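Local coordinates for protein putative methyltransferase (Emericella variicolor, PDB 7DMB) that is a trans-acting enzyme of calbistrin biosynthesis that binds S-adenosyl-L-homocysteine and probably transfers methyl groups from S-adenosyl-methionine, at residues A[260-265]-A[296-301]; A[201-206]-A[274-279]; A[79-84]-A[156-161]. All blocks are in the same frame, centred on the assembly; numbering follows the deposited sequence.

Contact 1 (A[260-265]-A[296-301]); sequences LDISKD and KNVRTL. With SAH (S-adenosyl-L-homocysteine), chain C.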
loop_
_atom_site.group_PDB
_atom_site.type_symbol
_atom_site.label_atom_id
_atom_site.label_comp_id
_atom_site.label_asym_id
_atom_site.label_seq_id
_atom_site.Cartn_x
_atom_site.Cartn_y
_atom_site.Cartn_z
ATOM N N LEU A 260 12.339 -10.993 -7.325
ATOM C CA LEU A 260 11.864 -10.468 -8.601
ATOM C C LEU A 260 11.791 -8.950 -8.545
ATOM O O LEU A 260 11.184 -8.376 -7.626
ATOM C CB LEU A 260 10.494 -11.030 -8.971
ATOM C CG LEU A 260 9.872 -10.330 -10.179
ATOM C CD1 LEU A 260 10.717 -10.613 -11.425
ATOM C CD2 LEU A 260 8.448 -10.780 -10.408
ATOM N N ASP A 261 12.415 -8.317 -9.538
ATOM C CA ASP A 261 12.362 -6.879 -9.767
ATOM C C ASP A 261 11.398 -6.645 -10.922
ATOM O O ASP A 261 11.748 -6.893 -12.081
ATOM C CB ASP A 261 13.757 -6.349 -10.098
ATOM C CG ASP A 261 13.790 -4.840 -10.337
ATOM O OD1 ASP A 261 14.918 -4.312 -10.423
ATOM O OD2 ASP A 261 12.717 -4.190 -10.469
ATOM N N ILE A 262 10.187 -6.163 -10.613
ATOM C CA ILE A 262 9.165 -6.009 -11.652
ATOM C C ILE A 262 9.432 -4.826 -12.573
ATOM O O ILE A 262 8.792 -4.724 -13.634
ATOM C CB ILE A 262 7.765 -5.929 -11.010
ATOM C CG1 ILE A 262 6.643 -6.195 -12.033
ATOM C CG2 ILE A 262 7.560 -4.587 -10.303
ATOM C CD1 ILE A 262 6.711 -7.537 -12.749
ATOM N N SER A 263 10.383 -3.948 -12.234
ATOM C CA SER A 263 10.770 -2.900 -13.179
ATOM C C SER A 263 11.603 -3.423 -14.348
ATOM O O SER A 263 11.894 -2.646 -15.261
ATOM C CB SER A 263 11.540 -1.766 -12.475
ATOM O OG SER A 263 12.798 -2.176 -11.942
ATOM N N LYS A 264 11.978 -4.703 -14.349
ATOM C CA LYS A 264 12.828 -5.287 -15.375
ATOM C C LYS A 264 12.206 -6.582 -15.872
ATOM O O LYS A 264 11.329 -7.160 -15.225
ATOM C CB LYS A 264 14.242 -5.568 -14.855
ATOM C CG LYS A 264 14.999 -4.313 -14.482
ATOM C CD LYS A 264 16.277 -4.644 -13.739
ATOM C CE LYS A 264 16.834 -3.391 -13.088
ATOM N NZ LYS A 264 18.177 -3.041 -13.591
ATOM N N ASP A 265 12.685 -7.043 -17.028
ATOM C CA ASP A 265 12.105 -8.206 -17.691
ATOM C C ASP A 265 12.108 -9.424 -16.761
ATOM O O ASP A 265 13.184 -9.841 -16.296
ATOM C CB ASP A 265 12.863 -8.533 -18.978
ATOM C CG ASP A 265 12.459 -9.871 -19.552
ATOM O OD1 ASP A 265 11.248 -10.184 -19.549
ATOM O OD2 ASP A 265 13.351 -10.617 -20.005
ATOM N N LYS A 296 3.843 -3.639 -18.313
ATOM C CA LYS A 296 4.197 -4.567 -19.390
ATOM C C LYS A 296 4.934 -5.789 -18.856
ATOM O O LYS A 296 4.802 -6.893 -19.411
ATOM C CB LYS A 296 5.062 -3.877 -20.451
ATOM C CG LYS A 296 4.358 -2.781 -21.268
ATOM C CD LYS A 296 5.329 -2.085 -22.249
ATOM C CE LYS A 296 4.595 -1.091 -23.148
ATOM N NZ LYS A 296 5.436 -0.593 -24.267
ATOM N N ASN A 297 5.717 -5.620 -17.793
ATOM C CA ASN A 297 6.388 -6.772 -17.201
ATOM C C ASN A 297 5.401 -7.652 -16.445
ATOM O O ASN A 297 5.539 -8.882 -16.460
ATOM C CB ASN A 297 7.532 -6.317 -16.297
ATOM C CG ASN A 297 8.714 -5.763 -17.086
ATOM O OD1 ASN A 297 8.930 -6.125 -18.252
ATOM N ND2 ASN A 297 9.475 -4.867 -16.462
ATOM N N VAL A 298 4.379 -7.053 -15.820
ATOM C CA VAL A 298 3.315 -7.865 -15.230
ATOM C C VAL A 298 2.578 -8.651 -16.313
ATOM O O VAL A 298 2.243 -9.825 -16.126
ATOM C CB VAL A 298 2.350 -6.987 -14.414
ATOM C CG1 VAL A 298 1.138 -7.801 -13.982
ATOM C CG2 VAL A 298 3.046 -6.408 -13.193
ATOM N N ARG A 299 2.304 -8.015 -17.459
ATOM C CA ARG A 299 1.566 -8.688 -18.527
ATOM C C ARG A 299 2.355 -9.862 -19.097
ATOM O O ARG A 299 1.780 -10.908 -19.434
ATOM C CB ARG A 299 1.225 -7.700 -19.647
ATOM C CG ARG A 299 0.430 -8.344 -20.798
ATOM C CD ARG A 299 0.701 -7.653 -22.118
ATOM N NE ARG A 299 -0.481 -7.595 -22.979
ATOM C CZ ARG A 299 -0.704 -8.412 -24.007
ATOM N NH1 ARG A 299 0.172 -9.372 -24.300
ATOM N NH2 ARG A 299 -1.809 -8.278 -24.734
ATOM N N THR A 300 3.673 -9.698 -19.225
ATOM C CA THR A 300 4.526 -10.792 -19.684
ATOM C C THR A 300 4.308 -12.053 -18.856
ATOM O O THR A 300 4.285 -13.164 -19.399
ATOM C CB THR A 300 5.995 -10.351 -19.640
ATOM O OG1 THR A 300 6.216 -9.366 -20.656
ATOM C CG2 THR A 300 6.941 -11.516 -19.860
ATOM N N LEU A 301 4.110 -11.895 -17.538
ATOM C CA LEU A 301 3.917 -13.042 -16.655
ATOM C C LEU A 301 2.546 -13.697 -16.814
ATOM O O LEU A 301 2.402 -14.887 -16.494
ATOM C CB LEU A 301 4.121 -12.621 -15.192
ATOM C CG LEU A 301 5.553 -12.281 -14.773
ATOM C CD1 LEU A 301 5.588 -11.488 -13.478
ATOM C CD2 LEU A 301 6.389 -13.560 -14.632
HETATM N N SAH C . 3.247 -5.679 -0.050
HETATM C CA SAH C . 3.933 -4.967 1.064
HETATM C CB SAH C . 3.420 -3.532 1.227
HETATM C CG SAH C . 4.057 -2.563 0.254
HETATM S SD SAH C . 5.813 -2.220 0.585
HETATM C C SAH C . 3.721 -5.744 2.366
HETATM O O SAH C . 4.711 -5.844 3.120
HETATM O OXT SAH C . 2.586 -6.242 2.560
HETATM C "C5'" SAH C . 6.513 -2.368 -1.079
HETATM C "C4'" SAH C . 7.228 -3.687 -1.280
HETATM O "O4'" SAH C . 7.593 -3.813 -2.676
HETATM C "C3'" SAH C . 8.525 -3.818 -0.477
HETATM O "O3'" SAH C . 8.553 -5.084 0.169
HETATM C "C2'" SAH C . 9.615 -3.653 -1.542
HETATM O "O2'" SAH C . 10.816 -4.345 -1.275
HETATM C "C1'" SAH C . 8.936 -4.219 -2.781
HETATM N N9 SAH C . 9.474 -3.674 -4.023
HETATM C C8 SAH C . 9.952 -2.399 -4.196
HETATM N N7 SAH C . 10.370 -2.158 -5.412
HETATM C C5 SAH C . 10.169 -3.352 -6.086
HETATM C C6 SAH C . 10.419 -3.737 -7.417
HETATM N N6 SAH C . 10.952 -2.929 -8.329
HETATM N N1 SAH C . 10.099 -5.007 -7.770
HETATM C C2 SAH C . 9.566 -5.813 -6.843
HETATM N N3 SAH C . 9.285 -5.559 -5.569
HETATM C C4 SAH C . 9.614 -4.297 -5.241
HETATM O O HOH W 1 11.376 -3.593 -18.211
#

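Contact 2 (A[201-206]-A[274-279]); sequences RILEIG and GAYDVV. With SAH (S-adenosyl-L-homocysteine), chain C.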
loop_
_atom_site.group_PDB
_atom_site.type_symbol
_atom_site.label_atom_id
_atom_site.label_comp_id
_atom_site.label_asym_id
_atom_site.label_seq_id
_atom_site.Cartn_x
_atom_site.Cartn_y
_atom_site.Cartn_z
ATOM N N ARG A 201 -2.620 -20.482 -10.663
ATOM C CA ARG A 201 -1.205 -20.130 -10.587
ATOM C C ARG A 201 -1.121 -18.642 -10.243
ATOM O O ARG A 201 -1.544 -17.791 -11.032
ATOM C CB ARG A 201 -0.505 -20.469 -11.905
ATOM C CG ARG A 201 -0.631 -21.963 -12.273
ATOM C CD ARG A 201 -0.254 -22.255 -13.724
ATOM N NE ARG A 201 -1.080 -21.505 -14.675
ATOM C CZ ARG A 201 -0.794 -21.359 -15.971
ATOM N NH1 ARG A 201 0.295 -21.922 -16.474
ATOM N NH2 ARG A 201 -1.591 -20.646 -16.769
ATOM N N ILE A 202 -0.630 -18.334 -9.041
ATOM C CA ILE A 202 -0.616 -16.972 -8.505
ATOM C C ILE A 202 0.830 -16.552 -8.285
ATOM O O ILE A 202 1.647 -17.344 -7.797
ATOM C CB ILE A 202 -1.386 -16.818 -7.171
ATOM C CG1 ILE A 202 -2.843 -17.211 -7.294
ATOM C CG2 ILE A 202 -1.333 -15.364 -6.669
ATOM C CD1 ILE A 202 -3.154 -18.473 -6.526
ATOM N N LEU A 203 1.139 -15.302 -8.634
ATOM C CA LEU A 203 2.412 -14.685 -8.298
ATOM C C LEU A 203 2.116 -13.353 -7.629
ATOM O O LEU A 203 1.310 -12.572 -8.144
ATOM C CB LEU A 203 3.284 -14.480 -9.539
ATOM C CG LEU A 203 4.721 -13.995 -9.306
ATOM C CD1 LEU A 203 5.703 -14.752 -10.201
ATOM C CD2 LEU A 203 4.821 -12.507 -9.542
ATOM N N GLU A 204 2.743 -13.084 -6.488
ATOM C CA GLU A 204 2.604 -11.766 -5.860
ATOM C C GLU A 204 3.911 -10.979 -5.987
ATOM O O GLU A 204 4.980 -11.462 -5.581
ATOM C CB GLU A 204 2.179 -11.877 -4.395
ATOM C CG GLU A 204 2.150 -10.527 -3.688
ATOM C CD GLU A 204 1.592 -10.639 -2.305
ATOM O OE1 GLU A 204 1.270 -11.782 -1.902
ATOM O OE2 GLU A 204 1.475 -9.596 -1.618
ATOM N N ILE A 205 3.817 -9.779 -6.582
ATOM C CA ILE A 205 4.924 -8.830 -6.675
ATOM C C ILE A 205 5.098 -8.139 -5.327
ATOM O O ILE A 205 4.111 -7.800 -4.665
ATOM C CB ILE A 205 4.659 -7.771 -7.772
ATOM C CG1 ILE A 205 4.268 -8.412 -9.105
ATOM C CG2 ILE A 205 5.870 -6.828 -7.939
ATOM C CD1 ILE A 205 5.397 -9.116 -9.754
ATOM N N GLY A 206 6.350 -7.894 -4.941
ATOM C CA GLY A 206 6.690 -7.110 -3.760
ATOM C C GLY A 206 5.868 -7.422 -2.525
ATOM O O GLY A 206 5.361 -6.517 -1.865
ATOM N N GLY A 274 3.811 -15.839 -19.421
ATOM C CA GLY A 274 2.459 -16.338 -19.594
ATOM C C GLY A 274 2.080 -17.511 -18.719
ATOM O O GLY A 274 1.112 -18.214 -19.029
ATOM N N ALA A 275 2.801 -17.742 -17.624
ATOM C CA ALA A 275 2.616 -18.933 -16.811
ATOM C C ALA A 275 1.780 -18.681 -15.560
ATOM O O ALA A 275 1.782 -19.515 -14.644
ATOM C CB ALA A 275 3.981 -19.508 -16.427
ATOM N N TYR A 276 1.042 -17.578 -15.503
ATOM C CA TYR A 276 0.328 -17.223 -14.287
ATOM C C TYR A 276 -1.054 -16.697 -14.623
ATOM O O TYR A 276 -1.238 -15.947 -15.592
ATOM C CB TYR A 276 1.121 -16.193 -13.463
ATOM C CG TYR A 276 2.437 -16.767 -12.967
ATOM C CD1 TYR A 276 2.487 -17.567 -11.824
ATOM C CD2 TYR A 276 3.620 -16.537 -13.658
ATOM C CE1 TYR A 276 3.711 -18.120 -11.375
ATOM C CE2 TYR A 276 4.829 -17.075 -13.223
ATOM C CZ TYR A 276 4.866 -17.870 -12.087
ATOM O OH TYR A 276 6.070 -18.372 -11.666
ATOM N N ASP A 277 -2.021 -17.091 -13.802
ATOM C CA ASP A 277 -3.404 -16.693 -13.994
ATOM C C ASP A 277 -3.710 -15.375 -13.306
ATOM O O ASP A 277 -4.496 -14.575 -13.820
ATOM C CB ASP A 277 -4.324 -17.792 -13.469
ATOM C CG ASP A 277 -3.961 -19.136 -14.031
ATOM O OD1 ASP A 277 -3.923 -19.232 -15.281
ATOM O OD2 ASP A 277 -3.666 -20.071 -13.243
ATOM N N VAL A 278 -3.116 -15.142 -12.140
ATOM C CA VAL A 278 -3.362 -13.933 -11.363
ATOM C C VAL A 278 -2.023 -13.434 -10.841
ATOM O O VAL A 278 -1.241 -14.208 -10.270
ATOM C CB VAL A 278 -4.349 -14.167 -10.195
ATOM C CG1 VAL A 278 -4.633 -12.854 -9.453
ATOM C CG2 VAL A 278 -5.665 -14.770 -10.704
ATOM N N VAL A 279 -1.748 -12.152 -11.049
ATOM C CA VAL A 279 -0.619 -11.478 -10.413
ATOM C C VAL A 279 -1.188 -10.536 -9.362
ATOM O O VAL A 279 -2.093 -9.746 -9.662
ATOM C CB VAL A 279 0.252 -10.717 -11.433
ATOM C CG1 VAL A 279 1.207 -9.764 -10.729
ATOM C CG2 VAL A 279 1.029 -11.696 -12.310
HETATM N N SAH C . 3.247 -5.679 -0.050
HETATM C CA SAH C . 3.933 -4.967 1.064
HETATM C CB SAH C . 3.420 -3.532 1.227
HETATM C CG SAH C . 4.057 -2.563 0.254
HETATM S SD SAH C . 5.813 -2.220 0.585
HETATM C C SAH C . 3.721 -5.744 2.366
HETATM O O SAH C . 4.711 -5.844 3.120
HETATM O OXT SAH C . 2.586 -6.242 2.560
HETATM C "C5'" SAH C . 6.513 -2.368 -1.079
HETATM C "C4'" SAH C . 7.228 -3.687 -1.280
HETATM O "O4'" SAH C . 7.593 -3.813 -2.676
HETATM C "C3'" SAH C . 8.525 -3.818 -0.477
HETATM O "O3'" SAH C . 8.553 -5.084 0.169
HETATM C "C2'" SAH C . 9.615 -3.653 -1.542
HETATM O "O2'" SAH C . 10.816 -4.345 -1.275
HETATM C "C1'" SAH C . 8.936 -4.219 -2.781
HETATM N N9 SAH C . 9.474 -3.674 -4.023
HETATM C C8 SAH C . 9.952 -2.399 -4.196
HETATM N N7 SAH C . 10.370 -2.158 -5.412
HETATM C C5 SAH C . 10.169 -3.352 -6.086
HETATM C C6 SAH C . 10.419 -3.737 -7.417
HETATM N N6 SAH C . 10.952 -2.929 -8.329
HETATM N N1 SAH C . 10.099 -5.007 -7.770
HETATM C C2 SAH C . 9.566 -5.813 -6.843
HETATM N N3 SAH C . 9.285 -5.559 -5.569
HETATM C C4 SAH C . 9.614 -4.297 -5.241
#

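Contact 3 (A[79-84]-A[156-161]); sequences SATCTK and IVEGRV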
loop_
_atom_site.group_PDB
_atom_site.type_symbol
_atom_site.label_atom_id
_atom_site.label_comp_id
_atom_site.label_asym_id
_atom_site.label_seq_id
_atom_site.Cartn_x
_atom_site.Cartn_y
_atom_site.Cartn_z
ATOM N N SER A 79 16.670 23.355 12.587
ATOM C CA SER A 79 18.031 23.390 13.106
ATOM C C SER A 79 18.870 22.184 12.681
ATOM O O SER A 79 20.075 22.159 12.963
ATOM C CB SER A 79 18.016 23.496 14.635
ATOM O OG SER A 79 16.978 22.713 15.195
ATOM N N ALA A 80 18.282 21.202 12.004
ATOM C CA ALA A 80 19.014 20.006 11.612
ATOM C C ALA A 80 19.725 20.202 10.277
ATOM O O ALA A 80 19.324 21.009 9.429
ATOM C CB ALA A 80 18.076 18.798 11.523
ATOM N N THR A 81 20.788 19.428 10.092
ATOM C CA THR A 81 21.530 19.397 8.839
ATOM C C THR A 81 20.919 18.327 7.940
ATOM O O THR A 81 21.171 17.134 8.118
ATOM C CB THR A 81 23.006 19.120 9.095
ATOM O OG1 THR A 81 23.534 20.124 9.971
ATOM C CG2 THR A 81 23.782 19.119 7.784
ATOM N N CYS A 82 20.120 18.756 6.962
ATOM C CA CYS A 82 19.607 17.851 5.930
ATOM C C CYS A 82 20.742 17.437 5.005
ATOM O O CYS A 82 21.217 18.237 4.190
ATOM C CB CYS A 82 18.481 18.528 5.151
ATOM S SG CYS A 82 16.971 18.605 6.110
ATOM N N THR A 83 21.168 16.180 5.118
ATOM C CA THR A 83 22.398 15.724 4.487
ATOM C C THR A 83 22.215 15.236 3.060
ATOM O O THR A 83 23.215 15.023 2.368
ATOM C CB THR A 83 23.028 14.603 5.308
ATOM O OG1 THR A 83 22.037 13.604 5.563
ATOM C CG2 THR A 83 23.566 15.152 6.610
ATOM N N LYS A 84 20.988 15.030 2.615
ATOM C CA LYS A 84 20.692 14.623 1.254
ATOM C C LYS A 84 19.691 15.596 0.666
ATOM O O LYS A 84 18.942 16.239 1.406
ATOM C CB LYS A 84 20.130 13.195 1.204
ATOM C CG LYS A 84 21.140 12.127 1.577
ATOM C CD LYS A 84 20.609 10.726 1.284
ATOM C CE LYS A 84 21.742 9.707 1.267
ATOM N NZ LYS A 84 23.054 10.356 0.965
ATOM N N ILE A 156 17.699 10.863 11.384
ATOM C CA ILE A 156 17.465 10.357 10.036
ATOM C C ILE A 156 18.018 11.328 8.994
ATOM O O ILE A 156 18.820 10.936 8.135
ATOM C CB ILE A 156 15.969 10.053 9.819
ATOM C CG1 ILE A 156 15.511 8.916 10.748
ATOM C CG2 ILE A 156 15.693 9.709 8.337
ATOM C CD1 ILE A 156 14.007 8.774 10.877
ATOM N N VAL A 157 17.643 12.615 9.067
ATOM C CA VAL A 157 18.125 13.542 8.035
ATOM C C VAL A 157 19.612 13.815 8.172
ATOM O O VAL A 157 20.242 14.279 7.214
ATOM C CB VAL A 157 17.379 14.891 8.026
ATOM C CG1 VAL A 157 15.874 14.692 7.871
ATOM C CG2 VAL A 157 17.729 15.710 9.272
ATOM N N GLU A 158 20.203 13.542 9.328
ATOM C CA GLU A 158 21.641 13.702 9.454
ATOM C C GLU A 158 22.413 12.417 9.174
ATOM O O GLU A 158 23.637 12.398 9.356
ATOM C CB GLU A 158 21.986 14.253 10.832
ATOM C CG GLU A 158 21.321 15.611 11.055
ATOM C CD GLU A 158 21.940 16.430 12.169
ATOM O OE1 GLU A 158 22.745 15.885 12.969
ATOM O OE2 GLU A 158 21.604 17.630 12.244
ATOM N N GLY A 159 21.738 11.356 8.728
ATOM C CA GLY A 159 22.428 10.160 8.258
ATOM C C GLY A 159 22.986 9.257 9.332
ATOM O O GLY A 159 23.917 8.494 9.060
ATOM N N ARG A 160 22.445 9.314 10.547
ATOM C CA ARG A 160 22.870 8.433 11.626
ATOM C C ARG A 160 21.986 7.201 11.777
ATOM O O ARG A 160 22.438 6.202 12.340
ATOM C CB ARG A 160 22.908 9.199 12.955
ATOM C CG ARG A 160 24.115 10.147 13.090
ATOM C CD ARG A 160 24.261 10.696 14.491
ATOM N NE ARG A 160 23.118 11.541 14.845
ATOM C CZ ARG A 160 22.988 12.821 14.496
ATOM N NH1 ARG A 160 23.929 13.417 13.773
ATOM N NH2 ARG A 160 21.914 13.509 14.865
ATOM N N VAL A 161 20.748 7.235 11.289
ATOM C CA VAL A 161 19.884 6.066 11.345
ATOM C C VAL A 161 18.972 6.092 10.125
ATOM O O VAL A 161 18.608 7.161 9.616
ATOM C CB VAL A 161 19.088 5.993 12.683
ATOM C CG1 VAL A 161 17.967 7.005 12.733
ATOM C CG2 VAL A 161 18.521 4.578 12.909
HETATM O O HOH W 2 23.596 19.644 12.330
#

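Contact 1 (A[260-265]-A[296-301])
Asn297 reaches from helix 291-301 to the loop after strand 255-259 and makes the direct hydrogen bond of this contact. Its ND2 donates to Ile262 O at 2.9 Å, with an N-H...O angle of 161°; the acceptor lies almost in the plane of the amide, whereas the donor sits above the carbonyl plane of Ile262. With CG beside its own backbone N (chi1 -72°), the amide is swung against the loop, and a water joins the same ND2 to Ser263 O. An asparagine suits this place because one short NH2 group serves one carbonyl directly and the next through a water.

Apolar contact continues beside it. Ile262 CD1 lies against Asn297 CB, while Ile262 CG1 meets Val298 CG2 at 3.8 Å. Leu301 CD1 touches Ile262 CD1 and Leu260 CD2 at about the same range. Leu260 and Ile262 also rest on Ile205, and Leu301 on Leu203, of strand 200-205.

The far side of the loop holds the adenine of S-adenosyl-L-homocysteine. Ile262 N donates to N1 of the ligand at 3.1 Å, and the ligand's N6 donates to Asp261 OD2 at 3.0 Å. That oxygen also accepts from Ser263 N, an Asx turn within a type I turn from Asp261 to Lys264.

The helix thus holds Ile262 by carbonyl and side chain while the residue's backbone N-H bonds the adenine, so Asn297 probably helps, from the second shell, to position Ile262 for the cofactor.

Contact 2 (A[201-206]-A[274-279])
Arg201 opens the pairing with Asp277, which it meets through both backbone and side chain. Its N donates to Asp277 OD2 at 2.8 Å. The side chain, bent at chi3 (-59°), turns its guanidinium side-on to the same carboxylate in a bidentate salt bridge: NH2 meets OD1 at 3.1 Å on the syn side but well out of the carboxylate plane, and NE meets OD2 from above that plane. Both oxygens lie near the guanidinium plane, yet the two flat groups are 43° apart. Ala275 O lies over one guanidinium face, offset toward its rim. Arg201 O in turn accepts from Asp277 N and Val278 N, two successive amides at the corner the chain turns at Asp277.

Ile202 pairs with Val278 in parallel register, its CA approaching Val278 O at 3.3 Å; beta-branched residues suit such extended backbone. Leu203, paired with Val279, donates its N to Val278 O at 3.1 Å and points to the other face of the sheet. There its CD1 lies over a face of the Tyr276 ring, a CH-pi contact 4.0 Å from the ring centroid, and Leu301 of helix 291-301 packs on both residues. Ile205 CG1 then crosses Val279 CG1 at 3.7 Å on that face.

Gly206 ends the run with a positive phi that suits glycine. Its O accepts from the amino N of S-adenosyl-L-homocysteine, consistent with the first glycine of a GxGxxG loop.

Ionic at Arg201, backbone-bonded with apolar faces through the middle, and a lone carbonyl at Gly206, this central parallel pair of the Rossmann-like sheet delivers the chain to the cofactor.

Contact 3 (A[79-84]-A[156-161])
The carboxylate of Glu158 meets the backbone of Thr81 through one oxygen and Arg160 through the other. Thr81 N donates to Glu158 OE2 at 2.9 Å with a nearly straight N-H...O angle of 176°, arriving on the anti side of the carboxylate and somewhat out of its plane. The Arg160 guanidinium presents its edge to Glu158 OE1, end-on: NH1 at 2.9 Å uses the anti lone pair, while NH2 approaches from above the carboxylate plane. Arg160 has a second charged partner in Asp155. A water also bonds to Glu158 OE2 and lies close to Thr81 OG1. A long, extended glutamate suits this edge of the protein, where it can span from the helix end to the neighbouring loop.

The loop from 79 to 84 links helix 56-79 to helix 85-101 and lies across the C-terminal end of helix 140-157. That helix closes with a Schellman motif: Gly159, as C-prime residue, takes the positive phi that glycine accepts readily, its N bonds to Ile156 O, and Arg160 N bonds to Asp155 O.

Val157 O is left facing the loop, where Thr83 N comes nearly in line with the carbonyl at 3.0 Å. Thr83 OG1, placed between its own N and carbonyl carbon (chi1 51°), adds a second bond from above the carbonyl plane, though its very short length is doubtful. Threonine suits the place because its hydroxyl turns to the carbonyl while its methyl CG2 packs on Glu158 CA at 3.7 Å. Val157 CG2 touches Ala80 CB at 3.8 Å and Val157 CB lies near Cys82 SG, with Phe87 of helix 85-101 packing on both Val157 and Cys82.

Contacts 1 and 2 belong to the cofactor-binding domain, their centres about 11 Å apart, and touch directly: Ile205 packs on Leu260 and Ile262, and helix 291-301 follows strand 276-282 in the chain. Contact 2 is the buried core, ruled by strand pairing and aliphatic faces, with a salt bridge crossing at its edge; contact 1 is partly buried, where side-chain amide and water take over at a loop. In hydrogen bonds to S-adenosyl-L-homocysteine, contact 1 takes the adenine and contact 2 the amino group. Contact 3 stands apart in a helical surface region, its centre about 35 Å from that of contact 1, and relies on one helix-end carbonyl and a glutamate held by an arginine of its own segment.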